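Local coordinates for protein thiol-activated cytolysin (Desulfobulbus propionicus, PDB 6NAL) that probably perforates cholesterol-containing membranes, as a pore-forming toxin of the cholesterol-dependent cytolysin family that assembles from soluble monomers into large rings, at residues Arg379-Trp384 and Glu402-Asp407; Asn424-Thr429 and Ser443-Gly448. All coordinates share one frame; numbering follows the deposited sequence.

Contact 1 (Arg379-Trp384 and Glu402-Asp407)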
loop_
_atom_site.group_PDB
_atom_site.type_symbol
_atom_site.label_atom_id
_atom_site.label_comp_id
_atom_site.label_asym_id
_atom_site.label_seq_id
_atom_site.Cartn_x
_atom_site.Cartn_y
_atom_site.Cartn_z
ATOM N N ARG A 379 8.428 -33.759 -16.536
ATOM C CA ARG A 379 7.239 -33.318 -15.840
ATOM C C ARG A 379 7.442 -31.903 -15.356
ATOM O O ARG A 379 8.567 -31.477 -15.051
ATOM C CB ARG A 379 6.886 -34.229 -14.685
ATOM C CG ARG A 379 7.978 -34.387 -13.729
ATOM C CD ARG A 379 7.682 -35.532 -12.801
ATOM N NE ARG A 379 8.635 -35.457 -11.706
ATOM C CZ ARG A 379 8.927 -36.483 -10.927
ATOM N NH1 ARG A 379 8.294 -37.640 -11.111
ATOM N NH2 ARG A 379 9.832 -36.344 -9.969
ATOM N N PHE A 380 6.314 -31.196 -15.340
ATOM C CA PHE A 380 6.161 -29.801 -14.952
ATOM C C PHE A 380 5.343 -29.723 -13.656
ATOM O O PHE A 380 4.325 -30.404 -13.515
ATOM C CB PHE A 380 5.414 -28.998 -16.038
ATOM C CG PHE A 380 6.161 -28.806 -17.327
ATOM C CD1 PHE A 380 6.055 -29.733 -18.322
ATOM C CD2 PHE A 380 6.902 -27.669 -17.562
ATOM C CE1 PHE A 380 6.723 -29.593 -19.516
ATOM C CE2 PHE A 380 7.573 -27.515 -18.776
ATOM C CZ PHE A 380 7.466 -28.490 -19.752
ATOM N N THR A 381 5.755 -28.860 -12.729
ATOM C CA THR A 381 4.966 -28.525 -11.540
ATOM C C THR A 381 4.801 -27.014 -11.454
ATOM O O THR A 381 5.796 -26.275 -11.455
ATOM C CB THR A 381 5.638 -29.057 -10.283
ATOM O OG1 THR A 381 5.944 -30.432 -10.493
ATOM C CG2 THR A 381 4.728 -28.958 -9.062
ATOM N N VAL A 382 3.558 -26.551 -11.421
ATOM C CA VAL A 382 3.257 -25.130 -11.343
ATOM C C VAL A 382 2.264 -24.895 -10.213
ATOM O O VAL A 382 1.238 -25.570 -10.138
ATOM C CB VAL A 382 2.712 -24.587 -12.665
ATOM C CG1 VAL A 382 2.439 -23.094 -12.488
ATOM C CG2 VAL A 382 3.690 -24.833 -13.770
ATOM N N THR A 383 2.600 -23.977 -9.303
ATOM C CA THR A 383 1.766 -23.639 -8.161
ATOM C C THR A 383 1.693 -22.117 -8.024
ATOM O O THR A 383 2.524 -21.380 -8.557
ATOM C CB THR A 383 2.299 -24.278 -6.862
ATOM O OG1 THR A 383 3.523 -23.634 -6.504
ATOM C CG2 THR A 383 2.508 -25.825 -7.037
ATOM N N TRP A 384 0.672 -21.643 -7.329
ATOM C CA TRP A 384 0.531 -20.208 -7.113
ATOM C C TRP A 384 -0.464 -19.979 -5.993
ATOM O O TRP A 384 -1.146 -20.897 -5.533
ATOM C CB TRP A 384 0.075 -19.460 -8.370
ATOM C CG TRP A 384 -1.245 -19.898 -8.904
ATOM C CD1 TRP A 384 -2.455 -19.411 -8.564
ATOM C CD2 TRP A 384 -1.481 -20.919 -9.887
ATOM N NE1 TRP A 384 -3.454 -20.099 -9.231
ATOM C CE2 TRP A 384 -2.878 -21.020 -10.061
ATOM C CE3 TRP A 384 -0.652 -21.755 -10.635
ATOM C CZ2 TRP A 384 -3.460 -21.925 -10.949
ATOM C CZ3 TRP A 384 -1.232 -22.659 -11.521
ATOM C CH2 TRP A 384 -2.622 -22.722 -11.679
ATOM N N GLU A 402 -3.519 -28.454 -12.669
ATOM C CA GLU A 402 -4.050 -29.820 -12.617
ATOM C C GLU A 402 -3.049 -30.819 -13.181
ATOM O O GLU A 402 -3.017 -31.993 -12.764
ATOM C CB GLU A 402 -5.392 -29.886 -13.369
ATOM C CG GLU A 402 -5.296 -29.976 -14.926
ATOM C CD GLU A 402 -6.471 -29.268 -15.657
ATOM O OE1 GLU A 402 -6.334 -28.056 -15.998
ATOM O OE2 GLU A 402 -7.532 -29.915 -15.889
ATOM N N GLY A 403 -2.181 -30.363 -14.105
ATOM C CA GLY A 403 -1.207 -31.232 -14.735
ATOM C C GLY A 403 0.059 -31.525 -13.960
ATOM O O GLY A 403 0.953 -32.189 -14.494
ATOM N N ASN A 404 0.192 -30.997 -12.746
ATOM C CA ASN A 404 1.429 -31.107 -11.998
ATOM C C ASN A 404 1.826 -32.558 -11.852
ATOM O O ASN A 404 0.978 -33.427 -11.661
ATOM C CB ASN A 404 1.262 -30.470 -10.626
ATOM C CG ASN A 404 1.332 -28.966 -10.699
ATOM O OD1 ASN A 404 1.533 -28.390 -11.780
ATOM N ND2 ASN A 404 1.133 -28.321 -9.586
ATOM N N GLY A 405 3.129 -32.810 -11.982
ATOM C CA GLY A 405 3.703 -34.119 -11.817
ATOM C C GLY A 405 3.544 -35.074 -12.978
ATOM O O GLY A 405 4.268 -36.082 -13.042
ATOM N N LYS A 406 2.629 -34.814 -13.899
ATOM C CA LYS A 406 2.358 -35.801 -14.935
ATOM C C LYS A 406 3.495 -35.846 -15.959
ATOM O O LYS A 406 4.126 -34.824 -16.278
ATOM C CB LYS A 406 1.033 -35.495 -15.631
ATOM C CG LYS A 406 -0.254 -35.859 -14.809
ATOM C CD LYS A 406 -0.080 -37.022 -13.783
ATOM C CE LYS A 406 0.089 -36.525 -12.327
ATOM N NZ LYS A 406 0.358 -37.614 -11.308
ATOM N N ASP A 407 3.734 -37.048 -16.492
ATOM C CA ASP A 407 4.808 -37.281 -17.451
ATOM C C ASP A 407 4.458 -36.722 -18.822
ATOM O O ASP A 407 3.304 -36.706 -19.243
ATOM C CB ASP A 407 5.104 -38.769 -17.559
ATOM C CG ASP A 407 5.769 -39.334 -16.287
ATOM O OD1 ASP A 407 5.936 -38.579 -15.287
ATOM O OD2 ASP A 407 6.108 -40.549 -16.286
HETATM O O HOH W 1 3.442 -32.416 -16.051
#

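Contact 2 (Asn424-Thr429 and Ser443-Gly448)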
loop_
_atom_site.group_PDB
_atom_site.type_symbol
_atom_site.label_atom_id
_atom_site.label_comp_id
_atom_site.label_asym_id
_atom_site.label_seq_id
_atom_site.Cartn_x
_atom_site.Cartn_y
_atom_site.Cartn_z
ATOM N N ASN A 424 2.791 -15.115 -6.568
ATOM C CA ASN A 424 3.737 -16.063 -5.943
ATOM C C ASN A 424 3.891 -17.353 -6.747
ATOM O O ASN A 424 3.819 -18.470 -6.227
ATOM C CB ASN A 424 3.283 -16.340 -4.511
ATOM C CG ASN A 424 4.389 -16.844 -3.639
ATOM O OD1 ASN A 424 5.523 -16.983 -4.085
ATOM N ND2 ASN A 424 4.062 -17.155 -2.382
ATOM N N ILE A 425 4.141 -17.176 -8.042
ATOM C CA ILE A 425 4.164 -18.279 -8.980
ATOM C C ILE A 425 5.430 -19.074 -8.777
ATOM O O ILE A 425 6.526 -18.512 -8.697
ATOM C CB ILE A 425 4.096 -17.767 -10.420
ATOM C CG1 ILE A 425 2.688 -17.388 -10.843
ATOM C CG2 ILE A 425 4.530 -18.822 -11.339
ATOM C CD1 ILE A 425 2.146 -16.220 -10.122
ATOM N N SER A 426 5.294 -20.383 -8.716
ATOM C CA SER A 426 6.439 -21.275 -8.650
ATOM C C SER A 426 6.352 -22.281 -9.787
ATOM O O SER A 426 5.271 -22.801 -10.092
ATOM C CB SER A 426 6.499 -21.953 -7.291
ATOM O OG SER A 426 7.119 -23.225 -7.347
ATOM N N ILE A 427 7.501 -22.521 -10.430
ATOM C CA ILE A 427 7.590 -23.381 -11.607
ATOM C C ILE A 427 8.797 -24.261 -11.455
ATOM O O ILE A 427 9.891 -23.748 -11.233
ATOM C CB ILE A 427 7.719 -22.596 -12.921
ATOM C CG1 ILE A 427 6.534 -21.676 -13.100
ATOM C CG2 ILE A 427 7.786 -23.556 -14.119
ATOM C CD1 ILE A 427 6.720 -20.725 -14.317
ATOM N N LYS A 428 8.622 -25.575 -11.634
ATOM C CA LYS A 428 9.709 -26.543 -11.567
ATOM C C LYS A 428 9.611 -27.479 -12.760
ATOM O O LYS A 428 8.527 -27.951 -13.086
ATOM C CB LYS A 428 9.667 -27.388 -10.272
ATOM C CG LYS A 428 10.889 -28.247 -10.031
ATOM C CD LYS A 428 10.568 -29.480 -9.238
ATOM C CE LYS A 428 10.681 -29.234 -7.732
ATOM N NZ LYS A 428 10.317 -30.467 -6.961
ATOM N N THR A 429 10.744 -27.775 -13.389
ATOM C CA THR A 429 10.795 -28.718 -14.499
ATOM C C THR A 429 11.797 -29.834 -14.207
ATOM O O THR A 429 12.927 -29.564 -13.785
ATOM C CB THR A 429 11.185 -28.022 -15.808
ATOM O OG1 THR A 429 12.463 -27.362 -15.671
ATOM C CG2 THR A 429 10.178 -26.995 -16.174
ATOM N N SER A 443 15.821 -29.329 -14.137
ATOM C CA SER A 443 16.435 -28.338 -15.017
ATOM C C SER A 443 16.073 -26.912 -14.647
ATOM O O SER A 443 16.653 -25.971 -15.201
ATOM C CB SER A 443 16.034 -28.603 -16.468
ATOM O OG SER A 443 14.623 -28.649 -16.607
ATOM N N GLY A 444 15.150 -26.720 -13.716
ATOM C CA GLY A 444 14.737 -25.390 -13.342
ATOM C C GLY A 444 13.827 -25.408 -12.145
ATOM O O GLY A 444 12.978 -26.274 -12.046
ATOM N N TYR A 445 13.995 -24.469 -11.231
ATOM C CA TYR A 445 13.189 -24.374 -10.007
ATOM C C TYR A 445 13.178 -22.888 -9.642
ATOM O O TYR A 445 14.092 -22.397 -8.974
ATOM C CB TYR A 445 13.739 -25.196 -8.859
ATOM C CG TYR A 445 12.793 -25.454 -7.716
ATOM C CD1 TYR A 445 11.474 -24.987 -7.724
ATOM C CD2 TYR A 445 13.211 -26.233 -6.638
ATOM C CE1 TYR A 445 10.606 -25.293 -6.665
ATOM C CE2 TYR A 445 12.370 -26.530 -5.600
ATOM C CZ TYR A 445 11.077 -26.063 -5.618
ATOM O OH TYR A 445 10.298 -26.387 -4.549
ATOM N N LYS A 446 12.153 -22.195 -10.104
ATOM C CA LYS A 446 11.930 -20.772 -9.861
ATOM C C LYS A 446 10.743 -20.669 -8.920
ATOM O O LYS A 446 9.677 -21.230 -9.201
ATOM C CB LYS A 446 11.687 -20.058 -11.196
ATOM C CG LYS A 446 12.832 -20.400 -12.260
ATOM C CD LYS A 446 13.941 -19.348 -12.249
ATOM C CE LYS A 446 15.144 -19.716 -13.128
ATOM N NZ LYS A 446 15.964 -20.804 -12.525
ATOM N N VAL A 447 10.957 -20.052 -7.763
ATOM C CA VAL A 447 9.896 -19.818 -6.789
ATOM C C VAL A 447 9.675 -18.318 -6.668
ATOM O O VAL A 447 10.544 -17.513 -6.973
ATOM C CB VAL A 447 10.206 -20.406 -5.402
ATOM C CG1 VAL A 447 10.103 -21.916 -5.431
ATOM C CG2 VAL A 447 11.572 -19.927 -4.953
ATOM N N GLY A 448 8.464 -17.950 -6.252
ATOM C CA GLY A 448 8.178 -16.589 -5.831
ATOM C C GLY A 448 8.170 -15.581 -6.944
ATOM O O GLY A 448 8.444 -14.408 -6.713
#

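Contact 1 (Arg379-Trp384 and Glu402-Asp407)
T381 and N404 bring their CA atoms to 4.4 Å where the extended strand 379-384 runs beside 402-407, whose chain is broken by a type II beta turn from G403 to K406. The two segments belong to a beta hairpin at the edge of the C-terminal beta sandwich, the domain 4 of cholesterol-dependent cytolysins. G405 occupies the turn position with positive phi (78°), where glycine is comfortable, and its N donates to F380 O at 3.1 Å. At the mouth of the turn a water accepts the N-H of F380 and lies beside G403 O and K406 O, bridging backbones that have moved apart.

N404 carries the contact. Its CG stands beside its own backbone N (chi1 -78°), which brings the carboxamide against the edge of the strand, beside V382, and there the amide acts like a peptide group. V382 N gives OD1 a nearly straight bond of 2.8 Å, approaching from above the carboxamide plane. In return ND2 donates to V382 O at 2.8 Å, the acceptor lying in that same plane. With both ends held, the amide can hardly flip, and asparagine suits the place because it offers donor and acceptor side by side. The methyls of T381 and T383 both come from the same side of the amide, T381 CG2 over its face; the T381 and N404 side chains cross at about a right angle, CG2 of T381 3.7 Å from ND2 of N404. F380 and V382 instead face inward onto L370 and I368 of strand 349-372, as hydrophobic residues should in a sandwich core.

R379 lies alongside the far limb of the turn with its aliphatic part, while its guanidinium leads away to a salt bridge with E430 and a cation-pi contact with W440. The methylene CB of R379 rests 3.2 Å from K406 O.

Contact 2 (Asn424-Thr429 and Ser443-Gly448)
K428 lays its CE methylene over the centre of the Y445 ring, 3.8 Å from the ring centroid, in a CH-pi contact that belongs to the tightly packed part of this pair. The lysine is bent at chi3 (-89°), which folds it across the ring face and puts NZ 5.0 Å from the same centroid, a cation-pi distance. Its polar end is taken up by F146 O of the second subunit, and Y445 OH bonds to Y148 N of that subunit; a long lysine and a tyrosine thus serve both the strand pair and the dimer. On the other face, T429 OG1 and S443 OG share a hydrogen bond of 2.7 Å, and S443 N donates to T429 O. G444, with no side chain, leaves room for the T429 hydroxyl.

Here the antiparallel hairpin formed by strands 422-432 and 440-449 leads into its connecting loop; the loop and the adjoining strand ends carry the tryptophan-rich undecapeptide of the cytolysin family. Regular bonding holds the middle: I427 N and K446 O meet at 2.8 Å, matched by K446 N to I427 O. The I427 and T429 side chains turn to the facing sheet, packing on V457 and I459, so branched residues fill the sandwich interior.

Toward N424 and G448 the fit slackens. S426 OG meets V447 CG1 at 3.8 Å, and V447 also packs on Y148 of the second subunit. N424 is exposed, its ND2 making a weak hydrogen bond to D385; both it and G448 adopt positive phi, a conformation asparagine and glycine accept readily, and N424 OD1 merely approaches G448 CA, at 3.2 Å.

In the fold
Contact 1 and contact 2 belong to two beta hairpins of one four-stranded antiparallel sheet, their centres about 11 Å apart. Contact 1 comes earlier in the chain, and strand 412-418 of the other sheet lies between the hairpins. Strands 378-389 and 422-432 are neighbours in the middle of the sheet and join the contacts: T381 O to K428 N and T383 O to S426 N, each 2.9 Å, are probable hydrogen bonds. Within this chain, strands 394-408 and 440-449 form the sheet's outer edges. F380 CD2 packs on T429 CG2, at 3.6 Å. Both contacts lie in the C-terminal beta sandwich, the domain that in relatives recognises the membrane, far from the centre of the chain.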